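Local coordinates for protein dTDP-glucose 4,6-dehydratase (Klebsiella pneumoniae, PDB 5U4Q) that probably catalyses the NAD-dependent dehydration of dTDP-glucose to a 4-keto-6-deoxy sugar, binding the cofactor in a Rossmann-type domain, at residues S267-E270 and L271-I275; K159-E162 and L163-H166; I15-H18 and I19-L23. All coordinates share one frame; numbering follows the deposited sequence.

Interaction 1. Residues S267-E270 and L271-I275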
loop_
_atom_site.group_PDB
_atom_site.type_symbol
_atom_site.label_atom_id
_atom_site.label_comp_id
_atom_site.label_asym_id
_atom_site.label_seq_id
_atom_site.Cartn_x
_atom_site.Cartn_y
_atom_site.Cartn_z
ATOM N N SER A 267 -23.753 -4.165 17.885
ATOM C CA SER A 267 -24.618 -3.509 18.896
ATOM C C SER A 267 -24.902 -2.064 18.500
ATOM O O SER A 267 -23.995 -1.404 18.015
ATOM C CB SER A 267 -23.972 -3.533 20.285
ATOM O OG SER A 267 -24.601 -2.580 21.153
ATOM N N PRO A 268 -26.147 -1.563 18.728
ATOM C CA PRO A 268 -26.524 -0.183 18.347
ATOM C C PRO A 268 -26.205 0.883 19.414
ATOM O O PRO A 268 -26.690 2.025 19.322
ATOM C CB PRO A 268 -28.036 -0.296 18.144
ATOM C CG PRO A 268 -28.452 -1.291 19.178
ATOM C CD PRO A 268 -27.280 -2.247 19.380
ATOM N N VAL A 269 -25.425 0.507 20.423
ATOM C CA VAL A 269 -24.996 1.442 21.465
ATOM C C VAL A 269 -24.206 2.612 20.866
ATOM O O VAL A 269 -23.345 2.426 20.015
ATOM C CB VAL A 269 -24.120 0.755 22.541
ATOM C CG1 VAL A 269 -24.976 -0.160 23.414
ATOM C CG2 VAL A 269 -22.922 0.028 21.908
ATOM N N GLU A 270 -24.531 3.814 21.332
ATOM C CA GLU A 270 -23.937 5.058 20.862
ATOM C C GLU A 270 -22.880 5.548 21.838
ATOM O O GLU A 270 -22.856 5.130 22.982
ATOM C CB GLU A 270 -25.052 6.104 20.741
ATOM C CG GLU A 270 -26.073 5.715 19.675
ATOM C CD GLU A 270 -27.425 6.408 19.789
ATOM O OE1 GLU A 270 -27.720 7.038 20.820
ATOM O OE2 GLU A 270 -28.216 6.278 18.834
ATOM N N LEU A 271 -22.037 6.462 21.381
ATOM C CA LEU A 271 -20.929 7.009 22.181
ATOM C C LEU A 271 -21.348 7.434 23.598
ATOM O O LEU A 271 -20.673 7.114 24.597
ATOM C CB LEU A 271 -20.287 8.169 21.399
ATOM C CG LEU A 271 -19.117 9.021 21.900
ATOM C CD1 LEU A 271 -19.574 10.199 22.740
ATOM C CD2 LEU A 271 -18.078 8.188 22.622
HETATM N N MSE A 272 -22.475 8.126 23.718
HETATM C CA MSE A 272 -22.917 8.580 25.029
HETATM C C MSE A 272 -23.182 7.429 25.973
HETATM O O MSE A 272 -23.063 7.598 27.152
HETATM C CB MSE A 272 -24.155 9.497 24.931
HETATM C CG MSE A 272 -24.507 10.205 26.250
HETATM SE SE MSE A 272 -23.153 11.440 26.951
HETATM C CE MSE A 272 -23.280 12.690 25.446
ATOM N N ASP A 273 -23.529 6.240 25.476
ATOM C CA ASP A 273 -23.768 5.091 26.384
ATOM C C ASP A 273 -22.467 4.709 27.114
ATOM O O ASP A 273 -22.495 4.352 28.302
ATOM C CB ASP A 273 -24.303 3.861 25.638
ATOM C CG ASP A 273 -25.696 4.072 25.037
ATOM O OD1 ASP A 273 -26.439 4.951 25.503
ATOM O OD2 ASP A 273 -26.052 3.322 24.107
ATOM N N TYR A 274 -21.337 4.785 26.408
ATOM C CA TYR A 274 -20.037 4.484 27.029
ATOM C C TYR A 274 -19.633 5.560 28.017
ATOM O O TYR A 274 -19.140 5.253 29.087
ATOM C CB TYR A 274 -18.933 4.342 25.976
ATOM C CG TYR A 274 -19.109 3.155 25.095
ATOM C CD1 TYR A 274 -18.688 1.900 25.507
ATOM C CD2 TYR A 274 -19.689 3.273 23.853
ATOM C CE1 TYR A 274 -18.857 0.785 24.698
ATOM C CE2 TYR A 274 -19.874 2.159 23.029
ATOM C CZ TYR A 274 -19.438 0.925 23.456
ATOM O OH TYR A 274 -19.625 -0.177 22.652
ATOM N N ILE A 275 -19.832 6.830 27.651
ATOM C CA ILE A 275 -19.474 7.927 28.551
ATOM C C ILE A 275 -20.307 7.857 29.827
ATOM O O ILE A 275 -19.771 7.963 30.915
ATOM C CB ILE A 275 -19.644 9.292 27.859
ATOM C CG1 ILE A 275 -18.711 9.355 26.648
ATOM C CG2 ILE A 275 -19.338 10.431 28.833
ATOM C CD1 ILE A 275 -18.817 10.641 25.866
#
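V269 meets D273 and Y274 at the entrance to helix 271-282, four and five residues further on. The V269 and Y274 side chains lie at about a right angle to each other. CG2 of V269 does the touching, approaching the phenol end of the ring obliquely: it lies 3.4 Å from Y274 OH and 3.9 Å from Y274 CE2. The methyl can do this because it is placed between the backbone N and the carbonyl carbon of V269, the crowded position, while CG1 stands beside the backbone N and turns to the carboxylate of D273. There, V269 CG1 lies 3.7 Å from D273 OD2, and V269 CA comes within 3.4 Å of the same oxygen.

That carboxylate also holds the backbone. With CG of D273 beside its own backbone N (chi1 -66°), OD2 reaches back to accept from the amide of E270, D273 OD2 to E270 N being 3.2 Å; the amide approaches from well above the carboxylate plane. In return D273 N donates to E270 O at 2.8 Å, bent to an N-H...O angle of 141° and again off the carbonyl plane. The two bonds join the same pair of residues and should limit how the chain can swing as it enters the helix. E270 OE1 and D273 OD2 are 5.2 Å apart, like charges whose repulsion, if any, is probably eased by K217, which forms a salt bridge with E270 OE2 and also bonds P268 O.

V320 of helix 320-334 touches both V269 and Y274, and F220 meets the tyrosine ring. Just upstream, S267 OG accepts from V269 N at 3.3 Å, making an ST turn. The paired D273-E270 bonds follow it, and together they form a loop-to-helix junction after strand 258-263 of the parallel sheet.

Interaction 2. Residues K159-E162 and L163-H166; sequences KANE and LMAH
K159 and L163, one helical turn apart, are brought together by their torsions. The lysine sends CG anti to its N (chi1 176°) and then bends at chi2 (56°), which lays the rest of its chain obliquely across the leucine. L163, with CG beside its own backbone N (chi1 -69°), presents its branch point to this chain: K159 CE is 4.0 Å from L163 CG, and K159 NZ is 4.0 Å from L163 CD2. The methylene part of the lysine thus works as an apolar surface, while its ammonium ends in a salt bridge to D148 of the second subunit.

In one of the two conformers of M164, a selenomethionine, SE lies over the preceding turn, where M164 SE is 4.4 Å from A160 CB.

Regular backbone bonds hold the turn. L163 N donates to K159 O at 3.0 Å, and A165 N to N161 O at 2.8 Å; M164 and H166 repeat the pattern with A160 and E162. The buried polar ends are satisfied elsewhere: E162 binds R180 and S128, N161 ND2 donates to the backbone of N105, and H166 meets S254 as well as P150 of the second subunit.

One side of the turn faces helix 98-118, through L106, Y109 and L113, while another faces the partner subunit, where A160 packs on its own counterpart and K159 and L163 pack reciprocally on L163 and K159. In this chain helix 153-172 also carries Y154, whose OH is hydrogen-bonded to NAD. The packing against helix 98-118 and against the second subunit is consistent with the four-helix bundle that helices 98-118 and 153-172 form in dimers of extended short-chain dehydrogenases.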
loop_
_atom_site.group_PDB
_atom_site.type_symbol
_atom_site.label_atom_id
_atom_site.label_comp_id
_atom_site.label_asym_id
_atom_site.label_seq_id
_atom_site.Cartn_x
_atom_site.Cartn_y
_atom_site.Cartn_z
ATOM N N LYS A 159 -4.311 -1.109 3.365
ATOM C CA LYS A 159 -4.752 -1.657 2.091
ATOM C C LYS A 159 -3.549 -2.222 1.339
ATOM O O LYS A 159 -3.650 -3.281 0.723
ATOM C CB LYS A 159 -5.527 -0.637 1.252
ATOM C CG LYS A 159 -5.922 -1.127 -0.115
ATOM C CD LYS A 159 -6.759 -2.425 -0.196
ATOM C CE LYS A 159 -7.018 -2.710 -1.691
ATOM N NZ LYS A 159 -7.677 -3.999 -2.028
ATOM N N ALA A 160 -2.407 -1.535 1.415
ATOM C CA ALA A 160 -1.212 -2.085 0.798
ATOM C C ALA A 160 -0.880 -3.457 1.376
ATOM O O ALA A 160 -0.425 -4.337 0.635
ATOM C CB ALA A 160 -0.015 -1.149 0.924
ATOM N N ASN A 161 -1.054 -3.638 2.685
ATOM C CA ASN A 161 -0.795 -4.965 3.316
ATOM C C ASN A 161 -1.717 -6.008 2.683
ATOM O O ASN A 161 -1.268 -7.117 2.356
ATOM C CB ASN A 161 -1.063 -4.937 4.813
ATOM C CG ASN A 161 -0.027 -4.145 5.640
ATOM O OD1 ASN A 161 -0.156 -4.127 6.864
ATOM N ND2 ASN A 161 1.016 -3.626 5.027
ATOM N N GLU A 162 -2.990 -5.666 2.491
ATOM C CA GLU A 162 -3.933 -6.620 1.871
ATOM C C GLU A 162 -3.469 -6.984 0.453
ATOM O O GLU A 162 -3.540 -8.152 0.055
ATOM C CB GLU A 162 -5.361 -6.070 1.874
ATOM C CG GLU A 162 -5.946 -5.815 3.265
ATOM C CD GLU A 162 -7.369 -5.311 3.242
ATOM O OE1 GLU A 162 -8.018 -5.330 2.159
ATOM O OE2 GLU A 162 -7.884 -4.903 4.318
ATOM N N LEU A 163 -2.984 -5.978 -0.290
ATOM C CA LEU A 163 -2.522 -6.214 -1.668
ATOM C C LEU A 163 -1.314 -7.117 -1.693
ATOM O O LEU A 163 -1.218 -8.029 -2.523
ATOM C CB LEU A 163 -2.206 -4.902 -2.373
ATOM C CG LEU A 163 -3.402 -4.004 -2.707
ATOM C CD1 LEU A 163 -2.909 -2.588 -2.906
ATOM C CD2 LEU A 163 -4.170 -4.526 -3.918
HETATM N N MSE A 164 -0.385 -6.864 -0.772
HETATM C CA MSE A 164 0.830 -7.658 -0.668
HETATM C C MSE A 164 0.490 -9.079 -0.249
HETATM O O MSE A 164 1.043 -10.039 -0.786
HETATM C CB MSE A 164 1.817 -6.959 0.281
HETATM C CG MSE A 164 2.246 -5.597 -0.283
HETATM SE SE MSE A 164 2.975 -4.386 1.103
HETATM C CE MSE A 164 4.639 -5.331 1.516
ATOM N N ALA A 165 -0.431 -9.231 0.707
ATOM C CA ALA A 165 -0.887 -10.556 1.137
ATOM C C ALA A 165 -1.471 -11.320 -0.065
ATOM O O ALA A 165 -1.150 -12.507 -0.270
ATOM C CB ALA A 165 -1.926 -10.463 2.256
ATOM N N HIS A 166 -2.257 -10.629 -0.871
ATOM C CA HIS A 166 -2.872 -11.289 -2.039
ATOM C C HIS A 166 -1.787 -11.852 -2.957
ATOM O O HIS A 166 -1.858 -13.016 -3.384
ATOM C CB HIS A 166 -3.739 -10.359 -2.850
ATOM C CG HIS A 166 -4.411 -11.073 -3.963
ATOM N ND1 HIS A 166 -3.888 -11.139 -5.242
ATOM C CD2 HIS A 166 -5.494 -11.888 -3.950
ATOM C CE1 HIS A 166 -4.639 -11.951 -5.968
ATOM N NE2 HIS A 166 -5.629 -12.403 -5.218
#

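Interaction 3. Residues I15-H18 and I19-L23. With NAD (nicotinamide-adenine-dinucleotide), chain C.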
loop_
_atom_site.group_PDB
_atom_site.type_symbol
_atom_site.label_atom_id
_atom_site.label_comp_id
_atom_site.label_asym_id
_atom_site.label_seq_id
_atom_site.Cartn_x
_atom_site.Cartn_y
_atom_site.Cartn_z
ATOM N N ILE A 15 -3.610 -5.546 21.815
ATOM C CA ILE A 15 -4.232 -6.725 21.247
ATOM C C ILE A 15 -3.253 -7.913 21.284
ATOM O O ILE A 15 -3.640 -9.003 21.669
ATOM C CB ILE A 15 -4.785 -6.446 19.830
ATOM C CG1 ILE A 15 -5.805 -5.306 19.910
ATOM C CG2 ILE A 15 -5.421 -7.694 19.249
ATOM C CD1 ILE A 15 -6.375 -4.916 18.578
ATOM N N GLY A 16 -1.998 -7.687 20.887
ATOM C CA GLY A 16 -0.996 -8.772 20.875
ATOM C C GLY A 16 -0.792 -9.426 22.212
ATOM O O GLY A 16 -0.661 -10.660 22.292
ATOM N N PHE A 17 -0.786 -8.630 23.278
ATOM C CA PHE A 17 -0.657 -9.202 24.620
ATOM C C PHE A 17 -1.796 -10.201 24.863
ATOM O O PHE A 17 -1.586 -11.348 25.276
ATOM C CB PHE A 17 -0.693 -8.113 25.699
ATOM C CG PHE A 17 -1.093 -8.626 27.037
ATOM C CD1 PHE A 17 -0.250 -9.471 27.760
ATOM C CD2 PHE A 17 -2.320 -8.301 27.586
ATOM C CE1 PHE A 17 -0.635 -9.968 28.983
ATOM C CE2 PHE A 17 -2.698 -8.789 28.817
ATOM C CZ PHE A 17 -1.855 -9.633 29.515
ATOM N N HIS A 18 -3.034 -9.766 24.630
ATOM C CA HIS A 18 -4.160 -10.635 24.856
ATOM C C HIS A 18 -4.180 -11.895 24.006
ATOM O O HIS A 18 -4.555 -12.969 24.501
ATOM C CB HIS A 18 -5.486 -9.863 24.690
ATOM C CG HIS A 18 -5.790 -8.924 25.805
ATOM N ND1 HIS A 18 -6.524 -9.286 26.917
ATOM C CD2 HIS A 18 -5.490 -7.613 25.957
ATOM C CE1 HIS A 18 -6.667 -8.226 27.697
ATOM N NE2 HIS A 18 -6.043 -7.205 27.148
ATOM N N ILE A 19 -3.749 -11.780 22.752
ATOM C CA ILE A 19 -3.701 -12.940 21.877
ATOM C C ILE A 19 -2.618 -13.898 22.390
ATOM O O ILE A 19 -2.869 -15.087 22.534
ATOM C CB ILE A 19 -3.435 -12.550 20.403
ATOM C CG1 ILE A 19 -4.581 -11.679 19.855
ATOM C CG2 ILE A 19 -3.239 -13.798 19.536
ATOM C CD1 ILE A 19 -5.916 -12.305 19.896
ATOM N N ALA A 20 -1.440 -13.361 22.704
ATOM C CA ALA A 20 -0.361 -14.237 23.220
ATOM C C ALA A 20 -0.800 -14.938 24.509
ATOM O O ALA A 20 -0.582 -16.138 24.688
ATOM C CB ALA A 20 0.870 -13.425 23.476
ATOM N N GLN A 21 -1.426 -14.193 25.422
ATOM C CA GLN A 21 -1.862 -14.776 26.691
ATOM C C GLN A 21 -2.860 -15.942 26.463
ATOM O O GLN A 21 -2.764 -17.002 27.092
ATOM C CB GLN A 21 -2.495 -13.682 27.562
ATOM C CG GLN A 21 -2.993 -14.152 28.912
ATOM C CD GLN A 21 -3.604 -13.008 29.682
ATOM O OE1 GLN A 21 -4.626 -12.398 29.249
ATOM N NE2 GLN A 21 -3.000 -12.686 30.798
ATOM N N ARG A 22 -3.817 -15.738 25.566
ATOM C CA ARG A 22 -4.802 -16.770 25.277
ATOM C C ARG A 22 -4.143 -18.009 24.670
ATOM O O ARG A 22 -4.460 -19.144 25.039
ATOM C CB ARG A 22 -5.899 -16.213 24.364
ATOM C CG ARG A 22 -6.916 -17.221 23.897
ATOM C CD ARG A 22 -7.739 -17.854 25.016
ATOM N NE ARG A 22 -8.637 -18.854 24.446
ATOM C CZ ARG A 22 -9.847 -18.595 23.942
ATOM N NH1 ARG A 22 -10.346 -17.368 23.964
ATOM N NH2 ARG A 22 -10.561 -19.572 23.414
ATOM N N LEU A 23 -3.211 -17.795 23.749
ATOM C CA LEU A 23 -2.563 -18.925 23.077
ATOM C C LEU A 23 -1.731 -19.714 24.080
ATOM O O LEU A 23 -1.704 -20.946 24.034
ATOM C CB LEU A 23 -1.714 -18.480 21.892
ATOM C CG LEU A 23 -2.478 -17.878 20.694
ATOM C CD1 LEU A 23 -1.523 -17.222 19.718
ATOM C CD2 LEU A 23 -3.345 -18.933 20.016
HETATM P PA NAD C . -0.555 -1.135 20.285
HETATM O O1A NAD C . -0.962 -1.285 21.700
HETATM O O2A NAD C . 0.171 0.110 19.816
HETATM O O5B NAD C . 0.301 -2.448 19.890
HETATM C C5B NAD C . 1.149 -2.547 18.753
HETATM C C4B NAD C . 2.529 -2.966 19.232
HETATM O O4B NAD C . 3.339 -2.985 18.042
HETATM C C3B NAD C . 3.157 -1.989 20.217
HETATM O O3B NAD C . 3.453 -2.552 21.504
HETATM C C2B NAD C . 4.397 -1.503 19.465
HETATM O O2B NAD C . 5.537 -1.298 20.322
HETATM C C1B NAD C . 4.633 -2.560 18.388
HETATM N N9A NAD C . 5.335 -2.044 17.201
HETATM C C8A NAD C . 5.017 -0.944 16.480
HETATM N N7A NAD C . 5.893 -0.769 15.488
HETATM C C5A NAD C . 6.776 -1.778 15.554
HETATM C C6A NAD C . 7.993 -2.156 14.806
HETATM N N6A NAD C . 8.427 -1.453 13.769
HETATM N N1A NAD C . 8.623 -3.256 15.219
HETATM C C2A NAD C . 8.226 -3.993 16.267
HETATM N N3A NAD C . 7.144 -3.692 17.013
HETATM C C4A NAD C . 6.408 -2.598 16.682
HETATM O O3 NAD C . -1.821 -1.231 19.290
HETATM P PN NAD C . -2.974 -2.351 19.214
HETATM O O1N NAD C . -2.688 -3.531 20.046
HETATM O O2N NAD C . -4.270 -1.550 19.338
HETATM O O5D NAD C . -2.831 -2.724 17.670
HETATM C C5D NAD C . -2.591 -4.030 17.156
HETATM C C4D NAD C . -2.910 -3.973 15.671
HETATM O O4D NAD C . -4.337 -3.829 15.485
HETATM C C3D NAD C . -2.277 -2.856 14.849
HETATM O O3D NAD C . -1.890 -3.407 13.588
HETATM C C2D NAD C . -3.396 -1.870 14.609
HETATM O O2D NAD C . -3.262 -1.138 13.373
HETATM C C1D NAD C . -4.621 -2.762 14.588
HETATM N N1N NAD C . -5.841 -2.061 15.034
HETATM C C2N NAD C . -6.140 -1.860 16.338
HETATM C C3N NAD C . -7.313 -1.191 16.726
HETATM C C7N NAD C . -7.720 -0.922 18.181
HETATM O O7N NAD C . -8.850 -0.474 18.425
HETATM N N7N NAD C . -6.891 -1.107 19.223
HETATM C C4N NAD C . -8.152 -0.704 15.749
HETATM C C5N NAD C . -7.827 -0.905 14.415
HETATM C C6N NAD C . -6.654 -1.568 14.068
HETATM O O HOH W 1 -6.144 -13.265 26.713
#
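I15 and I19, F17 and Q21 pack along helix 14-25, the first helix of the Rossmann beta-alpha-beta unit, which follows strand 5-9 and takes up the last glycine, G16, of the GxxGxxG motif. Cofactor binding comes first: I15 N donates to the nicotinamide-side phosphate, with I15 N to NAD O1N 2.8 Å and an N-H...O angle of 169°. The start of helix 14-25 would probably add a favourable field for that anion. Apolar contacts follow. I15 and I19 lie side by side, pointing the same way, with I15 CG2 4.1 Å from I19 CG1, and I15 CD1 lies 3.8 Å from NAD C2N.

Aromatic contacts lie on another side of the helix. With CG anti to the backbone N (chi1 158°), the F17 ring is carried toward the amide of Q21: F17 CZ is 3.5 Å from Q21 NE2, with ring and amide planes 58° apart. F17 CD2 also lies over one face of the H18 ring, near its rim; H18 NE2 bonds P187 O.

Each amide donates to the carbonyl four residues earlier, A20 N to G16 O being 2.8 Å. One water then donates twice, to H18 O at 2.7 Å and to Q21 OE1 at 3.1 Å.

All three are local contacts along or at the entrance of a helix, yet they serve different places in the fold. Interactions 2 and 3 are buried, with centres about 24 Å apart; interaction 1 is partly buried, far from the middle of the chain and on the side of that centre opposite interaction 2. Segments 159-166 and 15-23 each lie within one helix, 153-172 and 14-25, whereas 267-275 joins a loop to helix 271-282; no two share an element. Interaction 3 pairs polar backbone with phosphate, interaction 2 mixes apolar contact with charged side chains whose partners lie on other elements or the second subunit, and interaction 1 relies on a carboxylate bond to the backbone.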